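Side-chain contacts in lipid-transfer protein (PDB 6OK1), which is a lipid-transfer protein of thiolase-type fold, with regions related to the N-terminal and C-terminal thiolase domains: residues Q150-F155 with T298-P303; A156-H161 with S262-I267; F170-V175 with D318-G323; Q275-Q280 with N371-A376; A291-H296 with P303-L308. One frame throughout, in Å; residues are numbered along the deposited sequence.

Contact 1: residues Q150-F155 with T298-P303; sequences QWVAMF and TPLVLP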
# COMPACT_ATOMS: atom_id res chain seq x y z
N GLN A 150 -0.51 -14.90 20.14
CA GLN A 150 0.77 -15.25 20.75
C GLN A 150 1.73 -14.08 20.70
O GLN A 150 2.48 -13.84 21.65
CB GLN A 150 1.36 -16.46 20.04
CG GLN A 150 0.53 -17.74 20.21
CD GLN A 150 0.84 -18.81 19.19
OE1 GLN A 150 1.55 -18.56 18.20
NE2 GLN A 150 0.30 -20.01 19.40
N TRP A 151 1.72 -13.34 19.59
CA TRP A 151 2.61 -12.19 19.49
C TRP A 151 2.30 -11.18 20.58
O TRP A 151 3.22 -10.60 21.17
CB TRP A 151 2.54 -11.56 18.09
CG TRP A 151 2.94 -12.48 17.02
CD1 TRP A 151 3.81 -13.49 17.13
CD2 TRP A 151 2.42 -12.52 15.67
NE1 TRP A 151 3.88 -14.19 15.93
CE2 TRP A 151 3.05 -13.60 15.02
CE3 TRP A 151 1.49 -11.75 14.97
CZ2 TRP A 151 2.78 -13.94 13.71
CZ3 TRP A 151 1.22 -12.07 13.65
CH2 TRP A 151 1.86 -13.17 13.04
N VAL A 152 1.01 -10.96 20.87
CA VAL A 152 0.59 -10.03 21.91
C VAL A 152 0.91 -10.60 23.28
O VAL A 152 1.31 -9.87 24.20
CB VAL A 152 -0.91 -9.70 21.77
CG1 VAL A 152 -1.43 -8.93 23.00
CG2 VAL A 152 -1.18 -8.89 20.49
N ALA A 153 0.73 -11.91 23.44
CA ALA A 153 0.94 -12.54 24.74
C ALA A 153 2.36 -12.36 25.22
O ALA A 153 2.60 -12.22 26.43
CB ALA A 153 0.59 -14.01 24.65
N MET A 154 3.33 -12.31 24.29
CA MET A 154 4.72 -12.13 24.69
C MET A 154 4.93 -10.79 25.38
O MET A 154 5.67 -10.70 26.38
CB MET A 154 5.62 -12.26 23.46
CG MET A 154 7.10 -12.43 23.81
SD MET A 154 7.50 -14.01 24.55
CE MET A 154 7.54 -15.03 23.08
N PHE A 155 4.26 -9.74 24.90
CA PHE A 155 4.30 -8.45 25.58
C PHE A 155 3.54 -8.49 26.90
O PHE A 155 4.01 -7.97 27.92
CB PHE A 155 3.66 -7.36 24.71
CG PHE A 155 4.40 -7.06 23.44
CD1 PHE A 155 5.72 -6.58 23.48
CD2 PHE A 155 3.79 -7.21 22.21
CE1 PHE A 155 6.39 -6.29 22.31
CE2 PHE A 155 4.46 -6.89 21.03
CZ PHE A 155 5.76 -6.43 21.10
N THR A 298 -7.13 -7.57 24.57
CA THR A 298 -7.25 -6.67 25.70
C THR A 298 -5.96 -6.13 26.31
O THR A 298 -5.97 -5.02 26.84
CB THR A 298 -8.02 -7.35 26.82
OG1 THR A 298 -7.36 -8.59 27.12
CG2 THR A 298 -9.49 -7.56 26.42
N PRO A 299 -4.86 -6.90 26.37
CA PRO A 299 -3.78 -6.46 27.27
C PRO A 299 -3.12 -5.17 26.86
O PRO A 299 -2.65 -4.45 27.74
CB PRO A 299 -2.78 -7.62 27.22
CG PRO A 299 -3.63 -8.81 26.83
CD PRO A 299 -4.64 -8.27 25.87
N LEU A 300 -3.03 -4.87 25.57
CA LEU A 300 -2.32 -3.66 25.17
C LEU A 300 -3.16 -2.41 25.36
O LEU A 300 -2.68 -1.31 25.11
CB LEU A 300 -1.86 -3.77 23.71
CG LEU A 300 -0.89 -4.93 23.43
CD1 LEU A 300 -0.44 -4.99 21.97
CD2 LEU A 300 0.32 -4.86 24.33
N VAL A 301 -4.40 -2.55 25.84
CA VAL A 301 -5.14 -1.36 26.23
C VAL A 301 -4.46 -0.68 27.41
O VAL A 301 -4.49 0.55 27.51
CB VAL A 301 -6.60 -1.73 26.55
CG1 VAL A 301 -7.36 -0.52 27.16
CG2 VAL A 301 -7.31 -2.18 25.27
N LEU A 302 -3.83 -1.46 28.31
CA LEU A 302 -3.25 -0.88 29.50
C LEU A 302 -2.07 0.04 29.16
O LEU A 302 -2.07 1.19 29.57
CB LEU A 302 -2.88 -1.97 30.51
CG LEU A 302 -4.02 -2.45 31.42
CD1 LEU A 302 -5.05 -3.24 30.63
CD2 LEU A 302 -3.51 -3.34 32.55
N PRO A 303 -1.06 -0.44 28.42
CA PRO A 303 0.02 0.50 28.06
C PRO A 303 -0.44 1.64 27.17
O PRO A 303 0.18 2.70 27.19
CB PRO A 303 1.05 -0.41 27.37
CG PRO A 303 0.27 -1.67 26.96
CD PRO A 303 -0.75 -1.82 28.06
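Val-152 and Phe-155, neighbours on one face of helix 148-163, meet Pro-299 and Leu-300 in the turn that leads into helix 301-307. Val-152 sets its CG1 branch anti to its backbone N (chi1 170°), which carries that methyl across to the turn and leaves CG2 beside the N. Val-152 CG1 bears on the branch point of leucine, 4.1 Å from Leu-300 CG, and also comes within 4.2 Å of Leu-300 CD1; the two side chains approach at a slant. Val-152 CG1 also reaches the proline ring from its CD corner, 4.4 Å from Pro-299 CD. Leu-300 divides its fork between the two helix residues: CD1 goes with the valine, while Leu-300 CD2 lies 4.2 Å from Phe-155 CB. Phenylalanine therefore touches the leucine through its methylene, and its ring meets Tyr-259 instead, with the planes inclined at about 60°. Both Pro-299 and Leu-300 occupy the middle of a type I beta turn from Thr-298 to Val-301, closed by Val-301 N to Thr-298 O at 3.1 Å, and both point their CB atoms at the helix. No hydrogen bond crosses between the segments, and all four touching residues are buried. The chemistry is thus purely apolar: methyls of valine and leucine, a phenylalanine methylene and a proline ring join the two thiolase-family halves through shape and burial, without a directional bond.

Contact 2: residues A156-H161 with S262-I267; sequences ARRYMH and SEITGI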
# COMPACT_ATOMS: atom_id res chain seq x y z
N ALA A 156 2.34 -9.05 26.88
CA ALA A 156 1.49 -9.03 28.08
C ALA A 156 2.18 -9.71 29.26
O ALA A 156 2.11 -9.22 30.40
CB ALA A 156 0.16 -9.71 27.75
N ARG A 157 2.86 -10.83 29.02
CA ARG A 157 3.51 -11.54 30.12
C ARG A 157 4.57 -10.68 30.77
O ARG A 157 4.74 -10.71 31.99
CB ARG A 157 4.14 -12.85 29.63
CG ARG A 157 4.82 -13.67 30.73
CD ARG A 157 3.79 -14.22 31.76
NE ARG A 157 4.41 -14.90 32.90
CZ ARG A 157 4.93 -14.29 33.97
NH1 ARG A 157 4.94 -12.96 34.08
NH2 ARG A 157 5.47 -15.04 34.95
N ARG A 158 5.31 -9.92 29.96
CA ARG A 158 6.35 -9.05 30.52
C ARG A 158 5.73 -7.86 31.25
O ARG A 158 6.26 -7.41 32.27
CB ARG A 158 7.29 -8.59 29.40
CG ARG A 158 8.48 -7.75 29.92
CD ARG A 158 9.54 -8.62 30.60
NE ARG A 158 10.49 -7.76 31.32
CZ ARG A 158 11.62 -8.20 31.86
NH1 ARG A 158 11.98 -9.47 31.74
NH2 ARG A 158 12.41 -7.34 32.51
N TYR A 159 4.61 -7.34 30.74
CA TYR A 159 3.93 -6.25 31.43
C TYR A 159 3.43 -6.70 32.81
O TYR A 159 3.54 -5.95 33.80
CB TYR A 159 2.78 -5.75 30.55
CG TYR A 159 2.02 -4.57 31.13
CD1 TYR A 159 0.99 -4.78 32.03
CD2 TYR A 159 2.31 -3.27 30.77
CE1 TYR A 159 0.29 -3.72 32.57
CE2 TYR A 159 1.62 -2.20 31.32
CZ TYR A 159 0.61 -2.44 32.22
OH TYR A 159 -0.13 -1.41 32.79
N MET A 160 2.92 -7.93 32.89
CA MET A 160 2.53 -8.49 34.19
C MET A 160 3.72 -8.58 35.12
O MET A 160 3.61 -8.28 36.32
CB MET A 160 1.95 -9.89 34.00
CG MET A 160 0.63 -9.93 33.27
SD MET A 160 0.15 -11.59 32.76
CE MET A 160 -0.17 -12.39 34.33
N HIS A 161 4.84 -9.06 34.61
CA HIS A 161 6.06 -9.18 35.42
C HIS A 161 6.49 -7.83 35.97
O HIS A 161 6.81 -7.69 37.16
CB HIS A 161 7.17 -9.77 34.55
CG HIS A 161 8.52 -9.73 35.19
ND1 HIS A 161 8.92 -10.66 36.13
CD2 HIS A 161 9.56 -8.89 35.03
CE1 HIS A 161 10.14 -10.38 36.53
NE2 HIS A 161 10.56 -9.31 35.87
N SER A 262 15.03 -1.95 24.50
CA SER A 262 15.47 -2.01 25.89
C SER A 262 14.31 -2.35 26.81
O SER A 262 14.47 -3.14 27.75
CB SER A 262 16.13 -0.68 26.29
OG SER A 262 15.23 0.42 26.18
N GLU A 263 13.14 -1.78 26.55
CA GLU A 263 11.92 -2.11 27.27
C GLU A 263 10.82 -2.43 26.26
O GLU A 263 10.70 -1.75 25.22
CB GLU A 263 11.46 -0.96 28.18
CG GLU A 263 12.36 -0.78 29.39
CD GLU A 263 11.64 -0.15 30.56
OE1 GLU A 263 10.63 -0.73 31.01
OE2 GLU A 263 12.08 0.92 31.04
N ILE A 264 10.03 -3.46 26.55
CA ILE A 264 9.01 -3.94 25.63
C ILE A 264 7.61 -3.88 26.22
O ILE A 264 6.66 -4.37 25.61
CB ILE A 264 9.32 -5.37 25.12
CG1 ILE A 264 9.22 -6.42 26.24
CG2 ILE A 264 10.69 -5.39 24.47
CD1 ILE A 264 9.19 -7.87 25.75
N THR A 265 7.45 -3.29 27.40
CA THR A 265 6.17 -3.31 28.08
C THR A 265 5.31 -2.10 27.77
O THR A 265 4.11 -2.11 28.08
CB THR A 265 6.36 -3.39 29.58
OG1 THR A 265 7.25 -2.36 29.97
CG2 THR A 265 6.93 -4.75 29.95
N GLY A 266 5.87 -1.05 27.18
CA GLY A 266 5.09 0.06 26.69
C GLY A 266 4.77 -0.13 25.22
O GLY A 266 4.86 -1.23 24.67
N ILE A 267 4.37 0.97 24.59
CA ILE A 267 4.16 0.98 23.14
C ILE A 267 4.73 2.31 22.66
O ILE A 267 3.98 3.27 22.47
CB ILE A 267 2.69 0.86 22.73
CG1 ILE A 267 1.97 -0.28 23.44
CG2 ILE A 267 2.60 0.67 21.21
CD1 ILE A 267 0.48 -0.22 23.27
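Arg-158 and Tyr-159 lie against Ile-264 and Thr-265 in a helix-to-loop contact between the two halves of a thiolase-type fold: helix 148-163 of the N-terminal half packs on the loop between strand 240-248 and helix 268-281 of the C-terminal half. The backbones come close here, Tyr-159 CA and Thr-265 CA being 5.0 Å apart. The apolar part is made by the aliphatic stem of the arginine. Its CG, anti to the backbone N (chi1 -175°), is laid along the loop; the bend at chi2 then turns CD and the guanidinium toward Glu-162. Thr-265 CG2 presses on this stem, 3.4 Å from Arg-158 CG. Ile-264 crosses the arginine nearly at right angles, with Ile-264 CG1 4.0 Å from Arg-158 CG and its CD1 methyl by Arg-158 CB.

The polar ends are paired outside the two segments. Glu-162, one turn further along the helix, ties both sides together: it forms a salt bridge with Arg-158 NE and a hydrogen bond with Thr-265 OG1. The guanidinium of Arg-158 also has His-161 CD2 over one face, 3.8 Å above its centre, and Arg-158 NH1 bonds to the backbone of another protein chain. Tyr-159 OH is hydrogen-bonded to Glu-306 on helix 301-307. Between the segments themselves no hydrogen bond forms. The tyrosine ring instead offers its edge to a loop carbonyl, with Thr-265 O near the ring plane and 3.4 Å from Tyr-159 CD2.

Contact 3: residues F170-V175 with D318-G323; sequences FGRVAV and DFIADG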
# COMPACT_ATOMS: atom_id res chain seq x y z
N PHE A 170 -6.63 -7.50 32.82
CA PHE A 170 -6.98 -7.56 31.41
C PHE A 170 -8.47 -7.85 31.23
O PHE A 170 -9.13 -7.32 30.32
CB PHE A 170 -6.14 -8.63 30.70
CG PHE A 170 -4.65 -8.42 30.80
CD1 PHE A 170 -4.10 -7.15 30.86
CD2 PHE A 170 -3.78 -9.52 30.84
CE1 PHE A 170 -2.72 -6.97 30.93
CE2 PHE A 170 -2.41 -9.34 30.93
CZ PHE A 170 -1.87 -8.08 30.97
N GLY A 171 -9.02 -8.72 32.09
CA GLY A 171 -10.42 -9.06 32.00
C GLY A 171 -11.35 -7.88 32.20
O GLY A 171 -12.42 -7.82 31.59
N ARG A 172 -10.95 -6.91 33.03
CA ARG A 172 -11.81 -5.75 33.23
C ARG A 172 -12.02 -4.99 31.93
O ARG A 172 -13.06 -4.36 31.75
CB ARG A 172 -11.25 -4.84 34.32
CG ARG A 172 -11.76 -5.25 35.66
CD ARG A 172 -11.30 -4.34 36.80
NE ARG A 172 -10.02 -4.81 37.31
CZ ARG A 172 -9.88 -5.78 38.20
NH1 ARG A 172 -10.94 -6.38 38.71
NH2 ARG A 172 -8.67 -6.16 38.56
N VAL A 173 -11.02 -5.02 31.04
CA VAL A 173 -11.18 -4.41 29.73
C VAL A 173 -12.23 -5.15 28.94
O VAL A 173 -13.08 -4.53 28.27
CB VAL A 173 -9.83 -4.41 28.97
CG1 VAL A 173 -10.03 -3.89 27.55
CG2 VAL A 173 -8.83 -3.58 29.68
N ALA A 174 -12.17 -6.47 28.96
CA ALA A 174 -13.16 -7.28 28.26
C ALA A 174 -14.55 -7.01 28.79
O ALA A 174 -15.51 -6.87 28.02
CB ALA A 174 -12.80 -8.76 28.37
N VAL A 175 -14.69 -6.93 30.12
CA VAL A 175 -16.00 -6.74 30.73
C VAL A 175 -16.60 -5.39 30.31
O VAL A 175 -17.78 -5.30 29.94
CB VAL A 175 -15.91 -6.87 32.26
CG1 VAL A 175 -17.24 -6.52 32.91
CG2 VAL A 175 -15.47 -8.29 32.65
N ASP A 318 -4.80 0.20 37.81
CA ASP A 318 -5.48 0.96 38.86
C ASP A 318 -6.50 1.94 38.26
O ASP A 318 -7.62 2.06 38.78
CB ASP A 318 -4.44 1.70 39.70
CG ASP A 318 -3.39 0.76 40.24
OD1 ASP A 318 -3.76 -0.21 40.92
OD2 ASP A 318 -2.19 0.97 39.97
N PHE A 319 -6.13 2.61 37.17
CA PHE A 319 -7.05 3.49 36.45
C PHE A 319 -8.30 2.74 36.03
O PHE A 319 -9.42 3.25 36.17
CB PHE A 319 -6.31 4.08 35.24
CG PHE A 319 -7.07 5.13 34.48
CD1 PHE A 319 -7.06 6.44 34.89
CD2 PHE A 319 -7.76 4.80 33.32
CE1 PHE A 319 -7.74 7.41 34.18
CE2 PHE A 319 -8.43 5.77 32.60
CZ PHE A 319 -8.42 7.07 33.02
N ILE A 320 -8.14 1.50 35.55
CA ILE A 320 -9.28 0.71 35.09
C ILE A 320 -10.11 0.20 36.27
O ILE A 320 -11.34 0.26 36.26
CB ILE A 320 -8.80 -0.44 34.19
CG1 ILE A 320 -8.15 0.15 32.94
CG2 ILE A 320 -9.94 -1.40 33.86
CD1 ILE A 320 -7.42 -0.89 32.07
N ALA A 321 -9.44 -0.34 37.29
CA ALA A 321 -10.16 -0.86 38.44
C ALA A 321 -10.99 0.21 39.14
O ALA A 321 -12.03 -0.11 39.73
CB ALA A 321 -9.18 -1.47 39.43
N ASP A 322 -10.56 1.47 39.08
CA ASP A 322 -11.30 2.59 39.66
C ASP A 322 -12.54 3.00 38.86
O ASP A 322 -13.23 3.93 39.28
CB ASP A 322 -10.40 3.81 39.80
CG ASP A 322 -9.32 3.65 40.87
OD1 ASP A 322 -9.34 2.65 41.61
OD2 ASP A 322 -8.45 4.52 40.96
N GLY A 323 -12.80 2.37 37.72
CA GLY A 323 -14.02 2.63 36.97
C GLY A 323 -13.95 3.73 35.94
O GLY A 323 -15.00 4.23 35.50
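Val-173 turns CG2 beside its backbone N, with CG1 anti to that N (chi1 174°), while Ile-320 sends CG1 anti to its carbonyl carbon (chi1 -64°) and continues extended to CD1. These torsions bring the two methyls together, Val-173 CG2 lying 3.9 Å from Ile-320 CD1, with the side chains slanted across each other. The other branch of the isoleucine, CG2, is used one position earlier on the facing helix: Ile-320 CG2 rests 3.7 Å from Arg-172 CB. Ile-320 thus straddles two consecutive residues, one with each arm of its fork.

Arg-172 runs out from this buried point toward the more exposed side. Arg-172 CD passes 4.0 Å from Ala-321 CA; the bend at chi3 (-87°) then turns NE along the alanine methyl. Arg-172 NE is 4.0 Å from Ala-321 CB, which stands obliquely to the guanidinium. The charge itself is met within its own helix, where Arg-172 NH2 makes a salt bridge to Asp-169. No hydrogen bond joins the two segments. The interface passes from purely apolar at Val-173 to the aliphatic length of a charged side chain at the more exposed Ala-321.

Shortly after Ala-321 its helix ends in a Schellman motif at Gly-323, with Gly-323 N bonded to Ile-320 O at 3.0 Å. The contact joins helix 167-182 to the short helix 316-321, and helix 301-307 borders both: its Leu-302 touches Val-173 and Ile-320, Val-301 also packs on Val-173, and Leu-305 on Ile-320.

Contact 4: residues Q275-Q280 with N371-A376; sequences QQLYAQ and NVLVTA
This is a helix-on-sheet contact in the C-terminal half of the thiolase-type fold: Leu-277 and Tyr-278 of helix 268-281 pack on Leu-373, in the middle of strand 371-375. Leu-373 points its CB at the helix and places CG anti to its backbone N (chi1 -166°). Leu-277, also directed across the gap, meets it with a single methyl, Leu-277 CD1 being 4.1 Å from Leu-373 CG and equally close to Leu-373 CD1. Tyr-278 starts out to one side of the helix, but its ring extends far enough for the phenol end to reach the same leucine. Tyr-278 OH is 3.6 Å from Leu-373 CD1, and Tyr-278 CZ is 4.1 Å from that methyl. The side chains meet at about a right angle, and the methyl stands oblique to the ring. CD1 of Leu-373 is therefore held between an aliphatic methyl and an aromatic end.

The phenol oxygen has its polar partner elsewhere, a hydrogen bond to the carbonyl of Leu-308, just past helix 301-307. Ile-386 of the adjoining strand 382-388 extends the apolar surface under both Leu-277 and Tyr-278. On the other side of the strand, Val-372 and Val-374 pack on helix 348-359. Strand 371-375 is thus sandwiched between helices, the layered alpha-beta-alpha architecture of thiolase-type domains.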
# COMPACT_ATOMS: atom_id res chain seq x y z
N GLN A 275 2.00 12.17 21.37
CA GLN A 275 2.71 13.44 21.44
C GLN A 275 2.29 14.37 20.31
O GLN A 275 2.06 15.57 20.52
CB GLN A 275 4.22 13.20 21.40
CG GLN A 275 4.75 12.51 22.64
CD GLN A 275 6.13 11.91 22.43
OE1 GLN A 275 6.81 12.19 21.44
NE2 GLN A 275 6.54 11.06 23.37
N GLN A 276 2.17 13.82 19.10
CA GLN A 276 1.77 14.62 17.95
C GLN A 276 0.31 15.06 18.08
O GLN A 276 -0.02 16.20 17.74
CB GLN A 276 1.97 13.83 16.66
CG GLN A 276 3.39 13.56 16.35
CD GLN A 276 3.50 12.57 15.23
OE1 GLN A 276 3.45 12.95 14.07
NE2 GLN A 276 3.58 11.30 15.56
N LEU A 277 -0.57 14.15 18.52
CA LEU A 277 -1.98 14.51 18.65
C LEU A 277 -2.16 15.67 19.60
O LEU A 277 -2.94 16.59 19.33
CB LEU A 277 -2.79 13.34 19.17
CG LEU A 277 -2.83 12.12 18.27
CD1 LEU A 277 -3.62 11.00 18.95
CD2 LEU A 277 -3.46 12.50 16.95
N TYR A 278 -1.49 15.63 20.74
CA TYR A 278 -1.63 16.72 21.70
C TYR A 278 -0.99 18.01 21.20
O TYR A 278 -1.53 19.11 21.41
CB TYR A 278 -1.03 16.31 23.05
CG TYR A 278 -1.78 15.20 23.71
CD1 TYR A 278 -3.16 15.24 23.85
CD2 TYR A 278 -1.10 14.08 24.19
CE1 TYR A 278 -3.86 14.22 24.44
CE2 TYR A 278 -1.79 13.04 24.80
CZ TYR A 278 -3.17 13.12 24.92
OH TYR A 278 -3.89 12.12 25.51
N ALA A 279 0.17 17.92 20.55
CA ALA A 279 0.80 19.12 20.03
C ALA A 279 -0.02 19.74 18.90
O ALA A 279 -0.14 20.97 18.81
CB ALA A 279 2.22 18.81 19.56
N GLN A 280 -0.58 18.90 18.03
CA GLN A 280 -1.34 19.41 16.89
C GLN A 280 -2.59 20.15 17.37
O GLN A 280 -2.92 21.23 16.87
CB GLN A 280 -1.76 18.27 15.97
CG GLN A 280 -0.64 17.69 15.13
CD GLN A 280 -1.07 16.40 14.47
OE1 GLN A 280 -2.20 15.97 14.65
NE2 GLN A 280 -0.19 15.79 13.71
N ASN A 371 -14.00 16.33 22.88
CA ASN A 371 -12.84 15.78 22.20
C ASN A 371 -12.73 14.28 22.47
O ASN A 371 -12.82 13.84 23.62
CB ASN A 371 -11.55 16.46 22.66
CG ASN A 371 -11.59 17.97 22.48
OD1 ASN A 371 -11.65 18.47 21.35
ND2 ASN A 371 -11.54 18.69 23.59
N VAL A 372 -12.52 13.51 21.41
CA VAL A 372 -12.42 12.05 21.49
C VAL A 372 -11.09 11.62 20.90
O VAL A 372 -10.75 12.00 19.77
CB VAL A 372 -13.57 11.36 20.74
CG1 VAL A 372 -13.42 9.83 20.88
CG2 VAL A 372 -14.91 11.80 21.29
N LEU A 373 -10.34 10.81 21.63
CA LEU A 373 -9.08 10.28 21.12
C LEU A 373 -9.32 8.86 20.64
O LEU A 373 -9.93 8.05 21.34
CB LEU A 373 -7.99 10.31 22.20
CG LEU A 373 -6.56 10.09 21.69
CD1 LEU A 373 -5.57 10.77 22.59
CD2 LEU A 373 -6.20 8.64 21.60
N VAL A 374 -8.85 8.57 19.42
CA VAL A 374 -8.99 7.25 18.80
C VAL A 374 -7.61 6.72 18.46
O VAL A 374 -6.79 7.43 17.89
CB VAL A 374 -9.85 7.30 17.52
CG1 VAL A 374 -10.06 5.84 17.01
CG2 VAL A 374 -11.14 7.99 17.77
N THR A 375 -7.36 5.46 18.81
CA THR A 375 -6.12 4.80 18.41
C THR A 375 -6.37 3.72 17.38
O THR A 375 -7.44 3.13 17.29
CB THR A 375 -5.39 4.17 19.60
OG1 THR A 375 -6.21 3.17 20.21
CG2 THR A 375 -5.04 5.23 20.62
N ALA A 376 -5.30 3.40 16.65
CA ALA A 376 -5.32 2.30 15.69
C ALA A 376 -4.54 1.09 16.24
O ALA A 376 -4.30 0.99 17.45
CB ALA A 376 -4.78 2.81 14.36

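Contact 5: residues A291-H296 with P303-L308; sequences AILYDH and PQLEEL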
# COMPACT_ATOMS: atom_id res chain seq x y z
N ALA A 291 -12.42 7.91 24.98
CA ALA A 291 -11.36 7.25 24.20
C ALA A 291 -11.87 6.00 23.51
O ALA A 291 -12.57 5.18 24.11
CB ALA A 291 -10.17 6.88 25.07
N ILE A 292 -11.47 5.83 22.25
CA ILE A 292 -11.71 4.61 21.50
C ILE A 292 -10.34 3.96 21.37
O ILE A 292 -9.52 4.42 20.57
CB ILE A 292 -12.36 4.88 20.14
CG1 ILE A 292 -13.69 5.66 20.28
CG2 ILE A 292 -12.53 3.56 19.35
CD1 ILE A 292 -14.77 4.98 21.09
N LEU A 293 -10.06 2.94 22.19
CA LEU A 293 -8.73 2.35 22.33
C LEU A 293 -8.75 0.97 21.68
O LEU A 293 -9.50 0.08 22.11
CB LEU A 293 -8.30 2.28 23.80
CG LEU A 293 -8.19 3.65 24.47
CD1 LEU A 293 -7.72 3.45 25.93
CD2 LEU A 293 -7.26 4.59 23.69
N TYR A 294 -7.93 0.82 20.63
CA TYR A 294 -7.89 -0.41 19.85
C TYR A 294 -7.68 -1.62 20.74
O TYR A 294 -6.74 -1.67 21.55
CB TYR A 294 -6.76 -0.30 18.83
CG TYR A 294 -6.86 -1.22 17.62
CD1 TYR A 294 -6.41 -2.54 17.68
CD2 TYR A 294 -7.30 -0.72 16.41
CE1 TYR A 294 -6.43 -3.34 16.54
CE2 TYR A 294 -7.32 -1.50 15.28
CZ TYR A 294 -6.88 -2.80 15.34
OH TYR A 294 -6.91 -3.57 14.20
N ASP A 295 -8.51 -2.62 20.53
CA ASP A 295 -8.71 -3.66 21.52
C ASP A 295 -9.02 -4.99 20.85
O ASP A 295 -9.88 -5.75 21.30
CB ASP A 295 -9.84 -3.29 22.47
CG ASP A 295 -11.17 -3.19 21.76
OD1 ASP A 295 -11.17 -2.68 20.63
OD2 ASP A 295 -12.19 -3.60 22.34
N HIS A 296 -8.31 -5.32 19.76
CA HIS A 296 -8.47 -6.66 19.20
C HIS A 296 -7.97 -7.71 20.18
O HIS A 296 -8.50 -8.83 20.20
CB HIS A 296 -7.80 -6.81 17.84
CG HIS A 296 -6.32 -6.63 17.84
ND1 HIS A 296 -5.66 -5.82 18.74
CD2 HIS A 296 -5.37 -7.14 17.02
CE1 HIS A 296 -4.37 -5.82 18.46
NE2 HIS A 296 -4.16 -6.62 17.43
N PRO A 303 -1.06 -0.44 28.42
CA PRO A 303 0.02 0.50 28.06
C PRO A 303 -0.44 1.64 27.17
O PRO A 303 0.18 2.70 27.19
CB PRO A 303 1.05 -0.41 27.37
CG PRO A 303 0.27 -1.67 26.96
CD PRO A 303 -0.75 -1.82 28.06
N GLN A 304 -1.51 1.47 26.39
CA GLN A 304 -2.03 2.60 25.63
C GLN A 304 -2.42 3.74 26.55
O GLN A 304 -2.09 4.90 26.29
CB GLN A 304 -3.23 2.18 24.80
CG GLN A 304 -2.90 1.43 23.54
CD GLN A 304 -4.14 1.21 22.74
OE1 GLN A 304 -4.65 2.13 22.09
NE2 GLN A 304 -4.68 0.01 22.84
N LEU A 305 -3.12 3.43 27.64
CA LEU A 305 -3.51 4.49 28.57
C LEU A 305 -2.29 5.22 29.12
O LEU A 305 -2.31 6.45 29.31
CB LEU A 305 -4.35 3.89 29.71
CG LEU A 305 -5.75 3.40 29.30
CD1 LEU A 305 -6.30 2.42 30.33
CD2 LEU A 305 -6.70 4.61 29.12
N GLU A 306 -1.23 4.48 29.38
CA GLU A 306 -0.01 5.06 29.91
C GLU A 306 0.73 5.88 28.87
O GLU A 306 1.19 7.00 29.16
CB GLU A 306 0.84 3.94 30.49
CG GLU A 306 0.09 3.19 31.58
CD GLU A 306 0.76 1.92 32.02
OE1 GLU A 306 1.92 1.70 31.63
OE2 GLU A 306 0.16 1.16 32.81
N GLU A 307 0.84 5.36 27.65
CA GLU A 307 1.51 6.09 26.58
C GLU A 307 0.82 7.41 26.28
O GLU A 307 1.49 8.38 25.90
CB GLU A 307 1.56 5.24 25.31
CG GLU A 307 2.51 4.04 25.39
CD GLU A 307 3.98 4.42 25.46
OE1 GLU A 307 4.33 5.60 25.23
OE2 GLU A 307 4.80 3.53 25.78
N LEU A 308 -0.50 7.44 26.39
CA LEU A 308 -1.28 8.62 26.05
C LEU A 308 -1.46 9.58 27.22
O LEU A 308 -2.14 10.60 27.08
CB LEU A 308 -2.65 8.19 25.50
CG LEU A 308 -2.57 7.34 24.21
CD1 LEU A 308 -3.93 6.72 23.91
CD2 LEU A 308 -2.06 8.13 23.04
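The flat amide of Gln-304 reaches the peptide carbonyl of Tyr-294: Gln-304 NE2 donates to Tyr-294 O at 3.0 Å, directed at a lone pair within the plane of the carbonyl. The acceptor lies only 8° out of the amide plane, although the N-H...O angle of 145° leaves the bond somewhat bent. The tyrosine ring leads off from the helix toward His-296, with His-296 ND1 in plane at its edge. In turn Tyr-294 CE1 lies 3.4 Å above one face of the His-296 ring, displaced from the ring centre.

The buried amide is satisfied at both ends: NE2 serves two carbonyls, Tyr-294 O and Leu-300 O, and OE1 accepts from Thr-375 OG1. Van der Waals packing adds Leu-293 CD2, 3.9 Å from Gln-304 OE1. Leu-293 supplies the apolar part with its fork. Leu-293 CD1 is 3.5 Å from Leu-305 CD2, the chains crossing nearly at right angles; Leu-293 CD2 is 4.0 Å from Leu-308 CD1, the two running past each other in opposite senses.

Helix 301-307 is thereby fixed beside the end of strand 290-292, with Thr-375 and Leu-373 of neighbouring strand 371-375 touching Leu-308, and helix 316-321 packing on Leu-305.

In the fold
Contacts 1, 2, 4 and 5 are buried, whereas contact 3 runs out to a partly exposed edge of the packing. Contacts 1, 2 and 3 join the two thiolase-family halves; contacts 4 and 5 stay within the C-terminal one. Helix 148-163 serves contacts 1 and 2, and helix 301-307 serves contacts 1 and 5, which share Pro-303. Contacts 4 and 5 reach the neighbouring strands 371-375 and 290-292 of one sheet and are linked by Thr-375 to Gln-304. Contact 5 alone has a hydrogen bond between its own segments. Contacts 1 and 4 rely on apolar packing, while contacts 2 and 3 use arginine stems whose charges are paired within their own helices.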